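Local coordinates for protein aquaporin AqpM (Methanothermobacter marburgensis str. Marburg, PDB 2F2B) that forms a membrane water channel that lets water flow in both directions under osmotic drive and shows a transient increase in initial glycerol flux, at residues R7-L18 with L73-I81. Numbering follows the deposited sequence.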
ATOM      1  N   ARG A   7       5.574 -29.975   8.345  1.00 15.89           N
ATOM      2  CA  ARG A   7       5.283 -29.186   7.156  1.00 16.11           C
ATOM      3  C   ARG A   7       3.778 -29.108   6.916  1.00 15.94           C
ATOM      4  O   ARG A   7       3.271 -28.080   6.466  1.00 15.09           O
ATOM      5  CB  ARG A   7       6.013 -29.764   5.941  1.00 15.60           C
ATOM      6  CG  ARG A   7       7.501 -29.427   5.954  1.00 17.02           C
ATOM      7  CD  ARG A   7       8.200 -29.810   4.668  1.00 18.08           C
ATOM      8  NE  ARG A   7       8.408 -31.251   4.551  1.00 19.52           N
ATOM      9  CZ  ARG A   7       7.937 -31.992   3.557  1.00 21.35           C
ATOM     10  NH1 ARG A   7       7.224 -31.429   2.590  1.00 19.88           N
ATOM     11  NH2 ARG A   7       8.195 -33.295   3.516  1.00 19.93           N
ATOM     12  N   CYS A   8       3.059 -30.182   7.228  1.00 15.44           N
ATOM     13  CA  CYS A   8       1.609 -30.178   7.065  1.00 15.50           C
ATOM     14  C   CYS A   8       0.987 -29.273   8.126  1.00 15.09           C
ATOM     15  O   CYS A   8      -0.005 -28.590   7.866  1.00 13.62           O
ATOM     16  CB  CYS A   8       1.045 -31.596   7.172  1.00 17.00           C
ATOM     17  SG  CYS A   8       1.261 -32.572   5.663  1.00 20.47           S
ATOM     18  N   ILE A   9       1.563 -29.266   9.324  1.00 13.85           N
ATOM     19  CA  ILE A   9       1.056 -28.398  10.380  1.00 14.58           C
ATOM     20  C   ILE A   9       1.249 -26.948   9.920  1.00 14.73           C
ATOM     21  O   ILE A   9       0.375 -26.101  10.114  1.00 13.56           O
ATOM     22  CB  ILE A   9       1.804 -28.626  11.714  1.00 16.25           C
ATOM     23  CG1 ILE A   9       1.458 -30.008  12.274  1.00 17.78           C
ATOM     24  CG2 ILE A   9       1.428 -27.541  12.721  1.00 17.36           C
ATOM     25  CD1 ILE A   9       2.275 -30.395  13.502  1.00 17.46           C
ATOM     26  N   ALA A  10       2.389 -26.675   9.290  1.00 13.16           N
ATOM     27  CA  ALA A  10       2.677 -25.333   8.790  1.00 13.23           C
ATOM     28  C   ALA A  10       1.674 -24.939   7.702  1.00 12.90           C
ATOM     29  O   ALA A  10       1.198 -23.808   7.681  1.00 13.03           O
ATOM     30  CB  ALA A  10       4.099 -25.267   8.240  1.00 12.59           C
ATOM     31  N   GLU A  11       1.360 -25.864   6.799  1.00 11.90           N
ATOM     32  CA  GLU A  11       0.395 -25.572   5.737  1.00 12.37           C
ATOM     33  C   GLU A  11      -0.988 -25.298   6.338  1.00 13.08           C
ATOM     34  O   GLU A  11      -1.735 -24.456   5.841  1.00 13.54           O
ATOM     35  CB  GLU A  11       0.321 -26.741   4.743  1.00 12.68           C
ATOM     36  CG  GLU A  11       1.539 -26.863   3.831  1.00 12.38           C
ATOM     37  CD  GLU A  11       1.687 -25.681   2.881  1.00 14.01           C
ATOM     38  OE1 GLU A  11       0.702 -25.348   2.192  1.00 12.49           O
ATOM     39  OE2 GLU A  11       2.787 -25.091   2.816  1.00 16.55           O
ATOM     40  N   PHE A  12      -1.321 -26.011   7.410  1.00 12.78           N
ATOM     41  CA  PHE A  12      -2.601 -25.827   8.093  1.00 12.74           C
ATOM     42  C   PHE A  12      -2.649 -24.415   8.679  1.00 12.50           C
ATOM     43  O   PHE A  12      -3.620 -23.681   8.484  1.00 12.43           O
ATOM     44  CB  PHE A  12      -2.751 -26.872   9.211  1.00 13.54           C
ATOM     45  CG  PHE A  12      -3.974 -26.686  10.074  1.00 13.47           C
ATOM     46  CD1 PHE A  12      -3.974 -25.771  11.123  1.00 15.46           C
ATOM     47  CD2 PHE A  12      -5.122 -27.445   9.848  1.00 14.71           C
ATOM     48  CE1 PHE A  12      -5.101 -25.613  11.941  1.00 15.76           C
ATOM     49  CE2 PHE A  12      -6.251 -27.298  10.656  1.00 13.54           C
ATOM     50  CZ  PHE A  12      -6.239 -26.381  11.704  1.00 15.60           C
ATOM     51  N   ILE A  13      -1.592 -24.043   9.395  1.00 12.29           N
ATOM     52  CA  ILE A  13      -1.509 -22.721  10.011  1.00 11.62           C
ATOM     53  C   ILE A  13      -1.550 -21.615   8.959  1.00 11.40           C
ATOM     54  O   ILE A  13      -2.277 -20.627   9.110  1.00 11.24           O
ATOM     55  CB  ILE A  13      -0.214 -22.584  10.844  1.00 12.26           C
ATOM     56  CG1 ILE A  13      -0.288 -23.510  12.062  1.00 13.78           C
ATOM     57  CG2 ILE A  13      -0.018 -21.133  11.290  1.00 13.14           C
ATOM     58  CD1 ILE A  13       1.017 -23.632  12.826  1.00 14.96           C
ATOM     59  N   GLY A  14      -0.776 -21.788   7.892  1.00  9.61           N
ATOM     60  CA  GLY A  14      -0.733 -20.790   6.838  1.00 11.01           C
ATOM     61  C   GLY A  14      -2.070 -20.571   6.158  1.00 10.69           C
ATOM     62  O   GLY A  14      -2.447 -19.434   5.873  1.00  9.83           O
ATOM     63  N   THR A  15      -2.795 -21.650   5.888  1.00  9.79           N
ATOM     64  CA  THR A  15      -4.084 -21.511   5.228  1.00 10.15           C
ATOM     65  C   THR A  15      -5.122 -20.964   6.209  1.00  9.92           C
ATOM     66  O   THR A  15      -6.037 -20.245   5.817  1.00  9.52           O
ATOM     67  CB  THR A  15      -4.549 -22.852   4.632  1.00 10.97           C
ATOM     68  OG1 THR A  15      -3.454 -23.456   3.926  1.00 12.22           O
ATOM     69  CG2 THR A  15      -5.686 -22.622   3.651  1.00 12.01           C
ATOM     70  N   PHE A  16      -4.969 -21.306   7.483  1.00 10.62           N
ATOM     71  CA  PHE A  16      -5.858 -20.806   8.527  1.00 10.95           C
ATOM     72  C   PHE A  16      -5.717 -19.276   8.534  1.00 10.19           C
ATOM     73  O   PHE A  16      -6.708 -18.546   8.558  1.00 11.14           O
ATOM     74  CB  PHE A  16      -5.430 -21.393   9.886  1.00 11.65           C
ATOM     75  CG  PHE A  16      -6.145 -20.799  11.078  1.00 13.19           C
ATOM     76  CD1 PHE A  16      -5.874 -19.501  11.503  1.00 14.99           C
ATOM     77  CD2 PHE A  16      -7.076 -21.549  11.788  1.00 14.09           C
ATOM     78  CE1 PHE A  16      -6.520 -18.957  12.616  1.00 14.22           C
ATOM     79  CE2 PHE A  16      -7.728 -21.014  12.903  1.00 14.74           C
ATOM     80  CZ  PHE A  16      -7.448 -19.716  13.315  1.00 14.03           C
ATOM     81  N   ILE A  17      -4.474 -18.806   8.507  1.00 10.57           N
ATOM     82  CA  ILE A  17      -4.182 -17.372   8.515  1.00 10.27           C
ATOM     83  C   ILE A  17      -4.757 -16.682   7.283  1.00 10.25           C
ATOM     84  O   ILE A  17      -5.397 -15.628   7.381  1.00  9.57           O
ATOM     85  CB  ILE A  17      -2.653 -17.131   8.577  1.00 10.32           C
ATOM     86  CG1 ILE A  17      -2.138 -17.508   9.971  1.00 10.79           C
ATOM     87  CG2 ILE A  17      -2.329 -15.667   8.245  1.00 10.84           C
ATOM     88  CD1 ILE A  17      -0.624 -17.618  10.072  1.00 14.74           C
ATOM     89  N   LEU A  18      -4.532 -17.287   6.123  1.00 10.19           N
ATOM     90  CA  LEU A  18      -5.026 -16.737   4.866  1.00 11.17           C
ATOM     91  C   LEU A  18      -6.538 -16.493   4.911  1.00 11.95           C
ATOM     92  O   LEU A  18      -7.013 -15.413   4.558  1.00 10.38           O
ATOM     93  CB  LEU A  18      -4.668 -17.695   3.721  1.00 13.16           C
ATOM     94  CG  LEU A  18      -4.969 -17.276   2.278  1.00 17.67           C
ATOM     95  CD1 LEU A  18      -4.050 -18.040   1.324  1.00 21.05           C
ATOM     96  CD2 LEU A  18      -6.426 -17.543   1.956  1.00 17.82           C
ATOM     97  N   LEU A  73       6.596 -19.186   7.387  1.00 13.27           N
ATOM     98  CA  LEU A  73       6.547 -20.614   7.083  1.00 14.09           C
ATOM     99  C   LEU A  73       7.205 -21.072   5.792  1.00 14.91           C
ATOM    100  O   LEU A  73       7.311 -22.279   5.550  1.00 15.26           O
ATOM    101  CB  LEU A  73       5.079 -21.059   7.080  1.00 14.04           C
ATOM    102  CG  LEU A  73       4.248 -20.566   8.262  1.00 14.24           C
ATOM    103  CD1 LEU A  73       2.774 -20.810   7.984  1.00 13.92           C
ATOM    104  CD2 LEU A  73       4.681 -21.261   9.551  1.00 14.65           C
ATOM    105  N   GLY A  74       7.640 -20.130   4.961  1.00 14.38           N
ATOM    106  CA  GLY A  74       8.263 -20.501   3.705  1.00 15.95           C
ATOM    107  C   GLY A  74       9.435 -21.463   3.836  1.00 17.80           C
ATOM    108  O   GLY A  74       9.550 -22.413   3.057  1.00 18.16           O
ATOM    109  N   ASN A  75      10.297 -21.214   4.818  1.00 18.53           N
ATOM    110  CA  ASN A  75      11.475 -22.049   5.065  1.00 21.29           C
ATOM    111  C   ASN A  75      11.127 -23.362   5.753  1.00 20.75           C
ATOM    112  O   ASN A  75      12.004 -24.195   6.002  1.00 22.02           O
ATOM    113  CB  ASN A  75      12.475 -21.296   5.945  1.00 25.58           C
ATOM    114  CG  ASN A  75      13.070 -20.093   5.255  1.00 30.76           C
ATOM    115  OD1 ASN A  75      13.727 -19.265   5.890  1.00 33.57           O
ATOM    116  ND2 ASN A  75      12.849 -19.986   3.950  1.00 33.69           N
ATOM    117  N   ILE A  76       9.853 -23.545   6.072  1.00 18.01           N
ATOM    118  CA  ILE A  76       9.416 -24.760   6.736  1.00 17.65           C
ATOM    119  C   ILE A  76       8.735 -25.706   5.752  1.00 17.95           C
ATOM    120  O   ILE A  76       9.247 -26.791   5.480  1.00 17.17           O
ATOM    121  CB  ILE A  76       8.461 -24.428   7.910  1.00 17.59           C
ATOM    122  CG1 ILE A  76       9.215 -23.607   8.964  1.00 18.88           C
ATOM    123  CG2 ILE A  76       7.920 -25.710   8.535  1.00 19.08           C
ATOM    124  CD1 ILE A  76       8.346 -23.115  10.107  1.00 17.73           C
ATOM    125  N   SER A  77       7.603 -25.285   5.195  1.00 17.10           N
ATOM    126  CA  SER A  77       6.857 -26.127   4.262  1.00 17.07           C
ATOM    127  C   SER A  77       6.880 -25.638   2.823  1.00 17.33           C
ATOM    128  O   SER A  77       6.487 -26.369   1.911  1.00 17.64           O
ATOM    129  CB  SER A  77       5.399 -26.221   4.707  1.00 18.28           C
ATOM    130  OG  SER A  77       4.753 -24.961   4.558  1.00 17.33           O
ATOM    131  N   GLY A  78       7.334 -24.406   2.625  1.00 15.64           N
ATOM    132  CA  GLY A  78       7.346 -23.823   1.297  1.00 17.18           C
ATOM    133  C   GLY A  78       6.162 -22.871   1.212  1.00 17.47           C
ATOM    134  O   GLY A  78       6.034 -22.091   0.269  1.00 17.96           O
ATOM    135  N   CYS A  79       5.300 -22.952   2.223  1.00 16.09           N
ATOM    136  CA  CYS A  79       4.095 -22.128   2.345  1.00 15.07           C
ATOM    137  C   CYS A  79       3.266 -22.025   1.065  1.00 15.25           C
ATOM    138  O   CYS A  79       3.094 -20.937   0.509  1.00 15.42           O
ATOM    139  CB  CYS A  79       4.464 -20.723   2.843  1.00 14.72           C
ATOM    140  SG  CYS A  79       3.052 -19.753   3.450  1.00 15.57           S
ATOM    141  N   HIS A  80       2.750 -23.162   0.601  1.00 13.20           N
ATOM    142  CA  HIS A  80       1.916 -23.191  -0.599  1.00 13.18           C
ATOM    143  C   HIS A  80       0.548 -22.598  -0.267  1.00 12.09           C
ATOM    144  O   HIS A  80       0.021 -21.770  -1.015  1.00 11.36           O
ATOM    145  CB  HIS A  80       1.693 -24.630  -1.084  1.00 13.50           C
ATOM    146  CG  HIS A  80       2.944 -25.353  -1.483  1.00 14.48           C
ATOM    147  ND1 HIS A  80       2.917 -26.606  -2.058  1.00 14.47           N
ATOM    148  CD2 HIS A  80       4.251 -25.020  -1.366  1.00 14.16           C
ATOM    149  CE1 HIS A  80       4.155 -27.014  -2.277  1.00 14.82           C
ATOM    150  NE2 HIS A  80       4.983 -26.071  -1.866  1.00 15.10           N
ATOM    151  N   ILE A  81      -0.013 -23.064   0.851  1.00 12.37           N
ATOM    152  CA  ILE A  81      -1.325 -22.661   1.371  1.00 11.68           C
ATOM    153  C   ILE A  81      -2.384 -22.454   0.292  1.00 12.62           C
ATOM    154  O   ILE A  81      -3.289 -21.623   0.430  1.00 11.50           O
ATOM    155  CB  ILE A  81      -1.210 -21.391   2.264  1.00 12.80           C
ATOM    156  CG1 ILE A  81      -0.697 -20.194   1.453  1.00 12.21           C
ATOM    157  CG2 ILE A  81      -0.263 -21.683   3.432  1.00 10.62           C
ATOM    158  CD1 ILE A  81      -0.668 -18.881   2.240  1.00 15.75           C
TER
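E11 is bent at its second torsion (chi2 -65°), which brings its carboxylate down onto the loop S77-I81. S77 turns OG between its own backbone N and carbonyl carbon (chi1 68°), and the hydroxyl meets that carboxylate. Three donors of the loop grip the two oxygens. I81 N gives its hydrogen to E11 OE1 at 2.7 Å, and H80 N gives its own to E11 OE2 at 2.9 Å. Each E11 oxygen takes its amide on the syn lone pair, so the successive amides of H80 and I81 meet the carboxylate from the side between its oxygens. S77 OG donates to E11 OE2 from the anti side, at 2.6 Å. The same hydroxyl accepts from C79 N, which makes an ST turn. Q107 of helix 100-122 adds a further hydrogen bond to E11 OE1. The buried carboxylate is thus well satisfied, and these donors would be expected to stabilise its negative charge.

Packing on the helix flanks the carboxylate. The L73 CD1 methyl lies against the backbone at A10 O and G14 N. I76 CG2 touches A10 CB at 3.9 Å. I81 CG2 sits on the backbone of G14, 3.5 Å from G14 C. T15 OG1 donates a hydrogen bond to E11 O and lies 3.5 Å from I81 CB. Further along, L18 CD1 meets I81 CD1 at 3.6 Å.

R7 runs its CG and CD alongside I76 O, and its guanidinium goes on to a salt bridge with E99. H80 ND1 is hydrogen-bonded to T86, while I81 O accepts from N199 of the second NPA motif. The loop leads directly into the first NPA motif, N82-A84. A buried glutamate near the cytoplasmic end of the first membrane helix, 4-33, bonded to backbone amides of the pore-forming loop, is characteristic of the aquaporin fold.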